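Local coordinates for secretion activator protein, hypothetical (Brucella abortus bv. 1 str. 9-941, PDB 7DNP) that probably acts as a peptidoglycan-cleaving muramidase (autolysin) of the type IV secretion system, and binds a disaccharide-dipeptide fragment of the cell wall, at residues A[137-142]-A[157-162]; A[130-135]-A[161-166]; A[35-40]-A[48-53]. All blocks are in the same frame, centred on the assembly; numbering follows the deposited sequence.

Interactions 1 and 2 are neighbouring levels of one antiparallel helix pair, 127-142 against 148-170. They share R161 and V162, lie on the same side of the chain's centre and are largely buried. Interaction 3 is a local, partly buried contact in the glycosyl hydrolase region, about 26 Å from interaction 1 between centres. Its meeting surface is almost wholly aliphatic. Interaction 1 instead sets a valine against two leucines and one of two arginines that share an aspartate, while interaction 2 joins apolar packing to an arginine-asparagine hydrogen bond. Interactions 1 and 3 both reach the bound muropeptide: 137-142 touches its peptide, whereas 35-40 grips a sugar acetamido group.

Interaction 1. Residues A[137-142]-A[157-162]; sequences ARLAWL and SRVSRV. With H9U ((2R)-2-[[(2S)-2-[[(2R)-2-[(2R,3S,4R,5R,6S)-5-acetamido-3-[(2S,3R,4R,5S,6R)-3-acetamido-6-(hydroxymethyl)-4,5-bis(oxidanyl)oxan-2-yl]oxy-2-(hydroxymethyl)-6-oxidanyl-oxan-4-yl]oxypropanoyl]amino]propanoyl]amino]pentanedioic acid), chain B.
R158 opens this level of a helical hairpin, in which helices 127-142 and 148-170 run antiparallel at 169° with their local axes 10.7 Å apart. Its side chain crosses that of R138 at about a right angle, and R158 NE comes within 3.6 Å of R138 NH2. The two guanidinium planes are 66° apart, so the groups do not stack. What draws the cations together is D88 on helix 82-93, whose OD2 forms a salt bridge with R138 NH1 and another with R158 NE. The shared carboxylate probably offsets the charge of the pair and helps fix how each group is turned.

Next in sequence, V159 sits in the middle of the contact and uses its two methyls differently. CG1 is anti to the backbone N (chi1 178°) and meets L139, 4.1 Å from L139 CG. CG2 lies over one face of the R138 guanidinium, displaced toward its rim, 3.9 Å from R138 NE; it also approaches L142 CD1 at 4.3 Å. R138 reaches this place because its chain is fully extended from CG to NE.

V162 ends the contact, its CG1 lying near the guanidinium plane of R138, at the edge and 4.3 Å from R138 NH1. The first helix also lines the muropeptide pocket with the neighbouring side chains. L142 CD2 packs 3.7 Å from C44, the methyl of the ligand's alanyl unit, and the edge of the W141 ring meets the same unit's carbonyl, W141 CH2 lying 3.5 Å from O13.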
loop_
_atom_site.group_PDB
_atom_site.type_symbol
_atom_site.label_atom_id
_atom_site.label_comp_id
_atom_site.label_asym_id
_atom_site.label_seq_id
_atom_site.Cartn_x
_atom_site.Cartn_y
_atom_site.Cartn_z
ATOM N N ALA A 137 13.540 2.436 -2.597
ATOM C CA ALA A 137 13.480 1.148 -3.282
ATOM C C ALA A 137 12.208 1.011 -4.107
ATOM O O ALA A 137 12.208 0.345 -5.149
ATOM C CB ALA A 137 13.579 0.013 -2.262
ATOM N N ARG A 138 11.115 1.632 -3.660
ATOM C CA ARG A 138 9.879 1.613 -4.434
ATOM C C ARG A 138 10.037 2.397 -5.729
ATOM O O ARG A 138 9.624 1.938 -6.803
ATOM C CB ARG A 138 8.739 2.180 -3.587
ATOM C CG ARG A 138 7.392 2.260 -4.286
ATOM C CD ARG A 138 6.353 2.826 -3.327
ATOM N NE ARG A 138 5.027 2.911 -3.925
ATOM C CZ ARG A 138 3.975 3.440 -3.315
ATOM N NH1 ARG A 138 4.101 3.930 -2.088
ATOM N NH2 ARG A 138 2.803 3.491 -3.933
ATOM N N LEU A 139 10.635 3.588 -5.644
ATOM C CA LEU A 139 10.869 4.399 -6.836
ATOM C C LEU A 139 11.776 3.681 -7.825
ATOM O O LEU A 139 11.520 3.687 -9.035
ATOM C CB LEU A 139 11.479 5.745 -6.443
ATOM C CG LEU A 139 10.504 6.837 -6.005
ATOM C CD1 LEU A 139 11.244 7.957 -5.282
ATOM C CD2 LEU A 139 9.749 7.374 -7.211
ATOM N N ALA A 140 12.849 3.063 -7.326
ATOM C CA ALA A 140 13.759 2.334 -8.201
ATOM C C ALA A 140 13.054 1.163 -8.878
ATOM O O ALA A 140 13.323 0.857 -10.047
ATOM C CB ALA A 140 14.970 1.842 -7.402
ATOM N N TRP A 141 12.143 0.501 -8.163
ATOM C CA TRP A 141 11.432 -0.627 -8.757
ATOM C C TRP A 141 10.412 -0.157 -9.791
ATOM O O TRP A 141 10.258 -0.785 -10.845
ATOM C CB TRP A 141 10.759 -1.461 -7.667
ATOM C CG TRP A 141 9.924 -2.584 -8.207
ATOM C CD1 TRP A 141 10.367 -3.790 -8.680
ATOM C CD2 TRP A 141 8.497 -2.603 -8.335
ATOM N NE1 TRP A 141 9.303 -4.554 -9.093
ATOM C CE2 TRP A 141 8.145 -3.851 -8.891
ATOM C CE3 TRP A 141 7.485 -1.688 -8.032
ATOM C CZ2 TRP A 141 6.822 -4.204 -9.151
ATOM C CZ3 TRP A 141 6.169 -2.044 -8.290
ATOM C CH2 TRP A 141 5.852 -3.291 -8.844
ATOM N N LEU A 142 9.711 0.948 -9.514
ATOM C CA LEU A 142 8.724 1.449 -10.465
ATOM C C LEU A 142 9.368 1.878 -11.778
ATOM O O LEU A 142 8.756 1.738 -12.843
ATOM C CB LEU A 142 7.946 2.615 -9.851
ATOM C CG LEU A 142 7.006 2.277 -8.692
ATOM C CD1 LEU A 142 6.550 3.543 -7.977
ATOM C CD2 LEU A 142 5.812 1.467 -9.176
ATOM N N SER A 157 5.180 11.663 -7.529
ATOM C CA SER A 157 4.508 12.579 -6.617
ATOM C C SER A 157 3.780 11.818 -5.513
ATOM O O SER A 157 3.770 12.251 -4.354
ATOM C CB SER A 157 3.549 13.471 -7.411
ATOM O OG SER A 157 2.773 14.290 -6.560
ATOM N N ARG A 158 3.186 10.671 -5.851
ATOM C CA ARG A 158 2.507 9.857 -4.849
ATOM C C ARG A 158 3.481 9.366 -3.783
ATOM O O ARG A 158 3.194 9.443 -2.584
ATOM C CB ARG A 158 1.805 8.675 -5.523
ATOM C CG ARG A 158 1.307 7.617 -4.550
ATOM C CD ARG A 158 0.536 6.519 -5.269
ATOM N NE ARG A 158 -0.108 5.611 -4.324
ATOM C CZ ARG A 158 -1.177 4.872 -4.609
ATOM N NH1 ARG A 158 -1.730 4.936 -5.815
ATOM N NH2 ARG A 158 -1.701 4.073 -3.686
ATOM N N VAL A 159 4.645 8.857 -4.202
ATOM C CA VAL A 159 5.616 8.344 -3.238
ATOM C C VAL A 159 6.107 9.462 -2.331
ATOM O O VAL A 159 6.275 9.270 -1.120
ATOM C CB VAL A 159 6.785 7.646 -3.960
ATOM C CG1 VAL A 159 7.819 7.164 -2.947
ATOM C CG2 VAL A 159 6.277 6.477 -4.791
ATOM N N SER A 160 6.327 10.652 -2.898
ATOM C CA SER A 160 6.780 11.782 -2.097
ATOM C C SER A 160 5.779 12.120 -0.997
ATOM O O SER A 160 6.167 12.376 0.149
ATOM C CB SER A 160 7.024 12.995 -2.995
ATOM O OG SER A 160 7.503 14.094 -2.241
ATOM N N ARG A 161 4.484 12.116 -1.323
ATOM C CA ARG A 161 3.471 12.429 -0.321
ATOM C C ARG A 161 3.372 11.331 0.729
ATOM O O ARG A 161 3.157 11.614 1.915
ATOM C CB ARG A 161 2.115 12.646 -0.992
ATOM C CG ARG A 161 1.087 13.282 -0.079
ATOM C CD ARG A 161 -0.311 12.730 -0.340
ATOM N NE ARG A 161 -0.589 12.562 -1.764
ATOM C CZ ARG A 161 -0.827 11.389 -2.344
ATOM N NH1 ARG A 161 -0.816 10.275 -1.620
ATOM N NH2 ARG A 161 -1.073 11.326 -3.647
ATOM N N VAL A 162 3.517 10.074 0.308
ATOM C CA VAL A 162 3.510 8.953 1.244
ATOM C C VAL A 162 4.710 9.026 2.181
ATOM O O VAL A 162 4.582 8.811 3.393
ATOM C CB VAL A 162 3.475 7.626 0.462
ATOM C CG1 VAL A 162 3.756 6.433 1.385
ATOM C CG2 VAL A 162 2.142 7.470 -0.249
HETATM C C22 H9U B . -3.739 0.039 -8.385
HETATM C C24 H9U B . -3.073 1.748 -10.010
HETATM C C26 H9U B . -4.760 1.038 -7.803
HETATM C C28 H9U B . -4.180 2.684 -9.499
HETATM C C23 H9U B . -3.419 0.326 -9.803
HETATM C C25 H9U B . -3.433 -2.187 -7.649
HETATM C C27 H9U B . -4.226 -3.153 -6.735
HETATM C C29 H9U B . -3.342 -4.206 -6.185
HETATM C C30 H9U B . -2.578 -4.905 -7.236
HETATM C C31 H9U B . -1.757 -3.888 -8.041
HETATM C C32 H9U B . -2.045 -0.881 -11.489
HETATM C C33 H9U B . -4.816 0.910 -6.313
HETATM C C34 H9U B . -0.921 -4.573 -9.080
HETATM C C35 H9U B . -1.628 2.757 -11.833
HETATM C C36 H9U B . -0.531 -0.878 -11.674
HETATM C C37 H9U B . -6.195 -2.360 -5.197
HETATM C C38 H9U B . -2.622 -2.250 -11.807
HETATM C C39 H9U B . 1.760 -0.585 -10.649
HETATM C C40 H9U B . -1.379 3.112 -13.295
HETATM C C41 H9U B . -6.589 -1.518 -3.985
HETATM C C42 H9U B . 2.220 -2.029 -10.477
HETATM C C43 H9U B . 2.678 -4.292 -11.549
HETATM C C44 H9U B . 2.379 0.268 -9.558
HETATM C C45 H9U B . 1.441 -5.174 -11.466
HETATM C C46 H9U B . 3.461 -4.692 -12.791
HETATM C C47 H9U B . 4.452 -5.813 -12.484
HETATM C C48 H9U B . 5.275 -6.184 -13.715
HETATM N N18 H9U B . -2.846 2.086 -11.448
HETATM N N19 H9U B . -4.789 -2.382 -5.581
HETATM N N20 H9U B . 0.314 -0.591 -10.509
HETATM N N21 H9U B . 2.261 -2.900 -11.656
HETATM O O01 H9U B . -4.281 -1.298 -8.288
HETATM O O02 H9U B . -4.444 2.444 -8.082
HETATM O O03 H9U B . -2.660 -2.918 -8.666
HETATM O O04 H9U B . -2.259 -0.540 -10.136
HETATM O O05 H9U B . -5.333 2.451 -10.202
HETATM O O06 H9U B . -4.130 -5.188 -5.408
HETATM O O07 H9U B . -1.684 -5.862 -6.636
HETATM O O08 H9U B . -5.665 1.928 -5.851
HETATM O O09 H9U B . -1.757 -5.258 -9.970
HETATM O O10 H9U B . -0.815 3.035 -11.014
HETATM O O11 H9U B . -0.048 -1.094 -12.732
HETATM O O12 H9U B . -7.024 -2.976 -5.789
HETATM O O13 H9U B . 2.520 -2.422 -9.396
HETATM O O14 H9U B . 1.464 -6.220 -10.761
HETATM O O15 H9U B . 0.401 -4.857 -12.104
HETATM O O16 H9U B . 5.093 -5.561 -14.796
HETATM O O17 H9U B . 6.129 -7.109 -13.642
#

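Interaction 2. Residues A[130-135]-A[161-166]; sequences IINELC and RVRSRA
I131 and A166 form the tightly packed end of this antiparallel helix pair, part of the hairpin made by helices 127-142 and 148-170, whose local axes here run 10.0 Å apart. I131 CG2 presses on A166 CB at 3.7 Å, and I131 CD1 reaches past the methyl to the backbone, 3.6 Å from A166 O. The small alanine lets the branched side chain lie close against the opposite helix. C135 continues the buried surface, its SG resting 3.8 Å from R163 CB.

The partly exposed side is polar and rests on R163. Its CG is anti to the backbone N, but the chain bends at chi3 (-53°), which turns the guanidinium onto the first helix, between N132 and C135. There C135 CB lies over one face, 3.5 Å from R163 NH2. N132 takes the edge: amide and guanidinium are nearly coplanar, 24° apart, and a weak bond runs from R163 NH1 to the backbone carbonyl of N132. D136 holds the other branch by a salt bridge to R163 NH2. The stronger of the two bonds to N132 is the fairly straight one from R163 NH1 to N132 OD1, 3.1 Å long, which meets a lone pair in the carbonyl plane.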
loop_
_atom_site.group_PDB
_atom_site.type_symbol
_atom_site.label_atom_id
_atom_site.label_comp_id
_atom_site.label_asym_id
_atom_site.label_seq_id
_atom_site.Cartn_x
_atom_site.Cartn_y
_atom_site.Cartn_z
ATOM N N ILE A 130 14.074 3.094 7.704
ATOM C CA ILE A 130 13.289 2.116 6.953
ATOM C C ILE A 130 12.350 2.820 5.984
ATOM O O ILE A 130 12.239 2.436 4.811
ATOM C CB ILE A 130 12.514 1.197 7.916
ATOM C CG1 ILE A 130 13.481 0.362 8.756
ATOM C CG2 ILE A 130 11.550 0.301 7.139
ATOM C CD1 ILE A 130 12.792 -0.666 9.628
ATOM N N ILE A 131 11.672 3.871 6.454
ATOM C CA ILE A 131 10.714 4.588 5.615
ATOM C C ILE A 131 11.405 5.164 4.385
ATOM O O ILE A 131 10.917 5.024 3.257
ATOM C CB ILE A 131 10.006 5.689 6.423
ATOM C CG1 ILE A 131 9.085 5.074 7.480
ATOM C CG2 ILE A 131 9.227 6.613 5.486
ATOM C CD1 ILE A 131 8.645 6.058 8.548
ATOM N N ASN A 132 12.551 5.825 4.588
ATOM C CA ASN A 132 13.243 6.451 3.464
ATOM C C ASN A 132 13.773 5.407 2.495
ATOM O O ASN A 132 13.659 5.572 1.273
ATOM C CB ASN A 132 14.379 7.344 3.964
ATOM C CG ASN A 132 13.884 8.687 4.462
ATOM O OD1 ASN A 132 13.135 9.375 3.773
ATOM N ND2 ASN A 132 14.287 9.060 5.670
ATOM N N GLU A 133 14.350 4.321 3.016
ATOM C CA GLU A 133 14.931 3.313 2.134
ATOM C C GLU A 133 13.859 2.531 1.386
ATOM O O GLU A 133 14.076 2.140 0.234
ATOM C CB GLU A 133 15.827 2.370 2.931
ATOM C CG GLU A 133 17.180 2.983 3.245
ATOM C CD GLU A 133 18.044 2.094 4.101
ATOM O OE1 GLU A 133 17.905 0.858 4.006
ATOM O OE2 GLU A 133 18.870 2.636 4.865
ATOM N N LEU A 134 12.701 2.299 2.015
ATOM C CA LEU A 134 11.616 1.607 1.324
ATOM C C LEU A 134 11.026 2.473 0.218
ATOM O O LEU A 134 10.742 1.980 -0.880
ATOM C CB LEU A 134 10.531 1.195 2.319
ATOM C CG LEU A 134 9.293 0.505 1.731
ATOM C CD1 LEU A 134 9.648 -0.842 1.102
ATOM C CD2 LEU A 134 8.214 0.336 2.793
ATOM N N CYS A 135 10.835 3.769 0.482
ATOM C CA CYS A 135 10.300 4.645 -0.554
ATOM C C CYS A 135 11.289 4.808 -1.710
ATOM O O CYS A 135 10.877 4.889 -2.874
ATOM C CB CYS A 135 9.916 5.994 0.053
ATOM S SG CYS A 135 8.471 5.893 1.169
ATOM N N ARG A 161 4.484 12.116 -1.323
ATOM C CA ARG A 161 3.471 12.429 -0.321
ATOM C C ARG A 161 3.372 11.331 0.729
ATOM O O ARG A 161 3.157 11.614 1.915
ATOM C CB ARG A 161 2.115 12.646 -0.992
ATOM C CG ARG A 161 1.087 13.282 -0.079
ATOM C CD ARG A 161 -0.311 12.730 -0.340
ATOM N NE ARG A 161 -0.589 12.562 -1.764
ATOM C CZ ARG A 161 -0.827 11.389 -2.344
ATOM N NH1 ARG A 161 -0.816 10.275 -1.620
ATOM N NH2 ARG A 161 -1.073 11.326 -3.647
ATOM N N VAL A 162 3.517 10.074 0.308
ATOM C CA VAL A 162 3.510 8.953 1.244
ATOM C C VAL A 162 4.710 9.026 2.181
ATOM O O VAL A 162 4.582 8.811 3.393
ATOM C CB VAL A 162 3.475 7.626 0.462
ATOM C CG1 VAL A 162 3.756 6.433 1.385
ATOM C CG2 VAL A 162 2.142 7.470 -0.249
ATOM N N ARG A 163 5.894 9.320 1.636
ATOM C CA ARG A 163 7.092 9.411 2.461
ATOM C C ARG A 163 6.938 10.489 3.526
ATOM O O ARG A 163 7.314 10.284 4.684
ATOM C CB ARG A 163 8.311 9.697 1.582
ATOM C CG ARG A 163 9.627 9.775 2.349
ATOM C CD ARG A 163 10.721 10.448 1.528
ATOM N NE ARG A 163 10.881 9.820 0.219
ATOM C CZ ARG A 163 11.867 8.987 -0.100
ATOM N NH1 ARG A 163 12.787 8.678 0.795
ATOM N NH2 ARG A 163 11.933 8.459 -1.317
ATOM N N SER A 164 6.369 11.638 3.154
ATOM C CA SER A 164 6.182 12.727 4.110
ATOM C C SER A 164 5.225 12.327 5.227
ATOM O O SER A 164 5.530 12.505 6.416
ATOM C CB SER A 164 5.669 13.973 3.388
ATOM O OG SER A 164 5.503 15.058 4.286
ATOM N N ARG A 165 4.062 11.775 4.864
ATOM C CA ARG A 165 3.100 11.382 5.888
ATOM C C ARG A 165 3.635 10.240 6.745
ATOM O O ARG A 165 3.380 10.198 7.954
ATOM C CB ARG A 165 1.766 10.995 5.253
ATOM C CG ARG A 165 0.615 10.922 6.262
ATOM C CD ARG A 165 -0.742 10.750 5.593
ATOM N NE ARG A 165 -1.082 11.872 4.721
ATOM C CZ ARG A 165 -1.114 11.802 3.393
ATOM N NH1 ARG A 165 -0.819 10.662 2.770
ATOM N NH2 ARG A 165 -1.441 12.875 2.685
ATOM N N ALA A 166 4.381 9.306 6.146
ATOM C CA ALA A 166 4.914 8.191 6.926
ATOM C C ALA A 166 5.914 8.678 7.969
ATOM O O ALA A 166 5.835 8.299 9.144
ATOM C CB ALA A 166 5.557 7.156 6.007
#

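Interaction 3. Residues A[35-40]-A[48-53]; sequences ITLATL and VSKAEV. With H9U ((2R)-2-[[(2S)-2-[[(2R)-2-[(2R,3S,4R,5R,6S)-5-acetamido-3-[(2S,3R,4R,5S,6R)-3-acetamido-6-(hydroxymethyl)-4,5-bis(oxidanyl)oxan-2-yl]oxy-2-(hydroxymethyl)-6-oxidanyl-oxan-4-yl]oxypropanoyl]amino]propanoyl]amino]pentanedioic acid), chain B.
L37 straddles a backbone carbonyl with its forked end: CD1 and CD2 each lie 3.5 Å from V48 O. It goes with a chi2 of 140°, away from the staggered positions. The contact joins two helices linked by a short loop, 37-44 and 50-54, in the glycosyl hydrolase 108 region, whose family belongs to the lysozyme clan. Helix 37-44 follows the last strand of the small antiparallel sheet, and the short helix 50-54 folds back against it.

Around the fork the packing is aliphatic. V48 CG2 nestles 3.8 Å from L37 CG and also meets L40, whose side chain crosses that of V48 at about a right angle. V53 CG2 closes the junction, 3.9 Å from L40 CD2 and close to L37 CA. The start of the short helix is fixed by a capping box: E52 N donates to S49 OG, and S49 N returns a nearly straight bond (169°) to E52 OE1. R46 holds the other carboxylate oxygen of E52 by a salt bridge.

The opposite face of 35-40 binds the muropeptide through O12, the acetamido oxygen of its N-acetylglucosamine. T36 N donates to it at 3.2 Å, with a weak further bond from T36 OG1. Y69 is a second partner of the T39 hydroxyl, whose OG1 donates to O12 over 2.9 Å.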
loop_
_atom_site.group_PDB
_atom_site.type_symbol
_atom_site.label_atom_id
_atom_site.label_comp_id
_atom_site.label_asym_id
_atom_site.label_seq_id
_atom_site.Cartn_x
_atom_site.Cartn_y
_atom_site.Cartn_z
ATOM N N ILE A 35 -10.174 0.492 -5.440
ATOM C CA ILE A 35 -10.323 -0.959 -5.507
ATOM C C ILE A 35 -10.505 -1.377 -6.962
ATOM O O ILE A 35 -11.429 -0.913 -7.639
ATOM C CB ILE A 35 -11.504 -1.430 -4.647
ATOM C CG1 ILE A 35 -11.335 -0.947 -3.206
ATOM C CG2 ILE A 35 -11.636 -2.946 -4.702
ATOM C CD1 ILE A 35 -10.238 -1.663 -2.458
ATOM N N THR A 36 -9.635 -2.269 -7.442
ATOM C CA THR A 36 -9.712 -2.730 -8.820
ATOM C C THR A 36 -10.676 -3.903 -8.944
ATOM O O THR A 36 -11.140 -4.479 -7.953
ATOM C CB THR A 36 -8.343 -3.158 -9.346
ATOM O OG1 THR A 36 -7.969 -4.405 -8.741
ATOM C CG2 THR A 36 -7.292 -2.101 -9.045
ATOM N N LEU A 37 -10.955 -4.272 -10.197
ATOM C CA LEU A 37 -11.890 -5.359 -10.457
ATOM C C LEU A 37 -11.336 -6.691 -9.968
ATOM O O LEU A 37 -12.076 -7.508 -9.404
ATOM C CB LEU A 37 -12.212 -5.419 -11.950
ATOM C CG LEU A 37 -13.306 -6.391 -12.377
ATOM C CD1 LEU A 37 -14.173 -5.754 -13.450
ATOM C CD2 LEU A 37 -12.703 -7.693 -12.875
ATOM N N ALA A 38 -10.039 -6.929 -10.175
ATOM C CA ALA A 38 -9.437 -8.188 -9.749
ATOM C C ALA A 38 -9.453 -8.315 -8.235
ATOM O O ALA A 38 -9.644 -9.409 -7.692
ATOM C CB ALA A 38 -8.006 -8.291 -10.277
ATOM N N THR A 39 -9.262 -7.201 -7.534
ATOM C CA THR A 39 -9.283 -7.243 -6.076
ATOM C C THR A 39 -10.690 -7.512 -5.556
ATOM O O THR A 39 -10.867 -8.292 -4.615
ATOM C CB THR A 39 -8.719 -5.938 -5.517
ATOM O OG1 THR A 39 -7.326 -5.857 -5.841
ATOM C CG2 THR A 39 -8.884 -5.867 -3.997
ATOM N N LEU A 40 -11.707 -6.896 -6.167
ATOM C CA LEU A 40 -13.078 -7.197 -5.764
ATOM C C LEU A 40 -13.437 -8.635 -6.115
ATOM O O LEU A 40 -14.175 -9.299 -5.380
ATOM C CB LEU A 40 -14.054 -6.225 -6.428
ATOM C CG LEU A 40 -15.522 -6.351 -6.001
ATOM C CD1 LEU A 40 -15.652 -6.305 -4.480
ATOM C CD2 LEU A 40 -16.362 -5.250 -6.636
ATOM N N VAL A 48 -15.976 -10.528 -11.023
ATOM C CA VAL A 48 -17.066 -9.564 -10.950
ATOM C C VAL A 48 -17.088 -8.712 -12.213
ATOM O O VAL A 48 -16.121 -8.646 -12.974
ATOM C CB VAL A 48 -16.969 -8.670 -9.697
ATOM C CG1 VAL A 48 -16.962 -9.516 -8.424
ATOM C CG2 VAL A 48 -15.739 -7.773 -9.775
ATOM N N SER A 49 -18.213 -8.036 -12.417
ATOM C CA SER A 49 -18.423 -7.137 -13.539
ATOM C C SER A 49 -17.987 -5.714 -13.196
ATOM O O SER A 49 -17.767 -5.362 -12.035
ATOM C CB SER A 49 -19.896 -7.150 -13.938
ATOM O OG SER A 49 -20.655 -6.389 -13.015
ATOM N N LYS A 50 -17.874 -4.883 -14.239
ATOM C CA LYS A 50 -17.584 -3.467 -14.032
ATOM C C LYS A 50 -18.680 -2.792 -13.216
ATOM O O LYS A 50 -18.400 -1.912 -12.392
ATOM C CB LYS A 50 -17.407 -2.763 -15.379
ATOM C CG LYS A 50 -15.958 -2.669 -15.839
ATOM C CD LYS A 50 -15.853 -2.275 -17.306
ATOM C CE LYS A 50 -15.075 -0.979 -17.468
ATOM N NZ LYS A 50 -14.635 -0.752 -18.876
ATOM N N ALA A 51 -19.938 -3.185 -13.436
ATOM C CA ALA A 51 -21.033 -2.609 -12.659
ATOM C C ALA A 51 -20.885 -2.913 -11.175
ATOM O O ALA A 51 -21.255 -2.087 -10.331
ATOM C CB ALA A 51 -22.377 -3.131 -13.174
ATOM N N GLU A 52 -20.354 -4.089 -10.837
ATOM C CA GLU A 52 -20.163 -4.435 -9.433
ATOM C C GLU A 52 -19.097 -3.553 -8.794
ATOM O O GLU A 52 -19.239 -3.133 -7.641
ATOM C CB GLU A 52 -19.801 -5.919 -9.303
ATOM C CG GLU A 52 -21.015 -6.851 -9.342
ATOM C CD GLU A 52 -20.643 -8.313 -9.541
ATOM O OE1 GLU A 52 -20.269 -8.695 -10.672
ATOM O OE2 GLU A 52 -20.721 -9.082 -8.558
ATOM N N VAL A 53 -18.023 -3.258 -9.531
ATOM C CA VAL A 53 -17.022 -2.315 -9.039
ATOM C C VAL A 53 -17.637 -0.931 -8.876
ATOM O O VAL A 53 -17.414 -0.248 -7.869
ATOM C CB VAL A 53 -15.805 -2.291 -9.982
ATOM C CG1 VAL A 53 -14.831 -1.192 -9.575
ATOM C CG2 VAL A 53 -15.118 -3.645 -9.976
HETATM C C22 H9U B . -3.739 0.039 -8.385
HETATM C C24 H9U B . -3.073 1.748 -10.010
HETATM C C26 H9U B . -4.760 1.038 -7.803
HETATM C C28 H9U B . -4.180 2.684 -9.499
HETATM C C23 H9U B . -3.419 0.326 -9.803
HETATM C C25 H9U B . -3.433 -2.187 -7.649
HETATM C C27 H9U B . -4.226 -3.153 -6.735
HETATM C C29 H9U B . -3.342 -4.206 -6.185
HETATM C C30 H9U B . -2.578 -4.905 -7.236
HETATM C C31 H9U B . -1.757 -3.888 -8.041
HETATM C C32 H9U B . -2.045 -0.881 -11.489
HETATM C C33 H9U B . -4.816 0.910 -6.313
HETATM C C34 H9U B . -0.921 -4.573 -9.080
HETATM C C35 H9U B . -1.628 2.757 -11.833
HETATM C C36 H9U B . -0.531 -0.878 -11.674
HETATM C C37 H9U B . -6.195 -2.360 -5.197
HETATM C C38 H9U B . -2.622 -2.250 -11.807
HETATM C C39 H9U B . 1.760 -0.585 -10.649
HETATM C C40 H9U B . -1.379 3.112 -13.295
HETATM C C41 H9U B . -6.589 -1.518 -3.985
HETATM C C42 H9U B . 2.220 -2.029 -10.477
HETATM C C43 H9U B . 2.678 -4.292 -11.549
HETATM C C44 H9U B . 2.379 0.268 -9.558
HETATM C C45 H9U B . 1.441 -5.174 -11.466
HETATM C C46 H9U B . 3.461 -4.692 -12.791
HETATM C C47 H9U B . 4.452 -5.813 -12.484
HETATM C C48 H9U B . 5.275 -6.184 -13.715
HETATM N N18 H9U B . -2.846 2.086 -11.448
HETATM N N19 H9U B . -4.789 -2.382 -5.581
HETATM N N20 H9U B . 0.314 -0.591 -10.509
HETATM N N21 H9U B . 2.261 -2.900 -11.656
HETATM O O01 H9U B . -4.281 -1.298 -8.288
HETATM O O02 H9U B . -4.444 2.444 -8.082
HETATM O O03 H9U B . -2.660 -2.918 -8.666
HETATM O O04 H9U B . -2.259 -0.540 -10.136
HETATM O O05 H9U B . -5.333 2.451 -10.202
HETATM O O06 H9U B . -4.130 -5.188 -5.408
HETATM O O07 H9U B . -1.684 -5.862 -6.636
HETATM O O08 H9U B . -5.665 1.928 -5.851
HETATM O O09 H9U B . -1.757 -5.258 -9.970
HETATM O O10 H9U B . -0.815 3.035 -11.014
HETATM O O11 H9U B . -0.048 -1.094 -12.732
HETATM O O12 H9U B . -7.024 -2.976 -5.789
HETATM O O13 H9U B . 2.520 -2.422 -9.396
HETATM O O14 H9U B . 1.464 -6.220 -10.761
HETATM O O15 H9U B . 0.401 -4.857 -12.104
HETATM O O16 H9U B . 5.093 -5.561 -14.796
HETATM O O17 H9U B . 6.129 -7.109 -13.642
#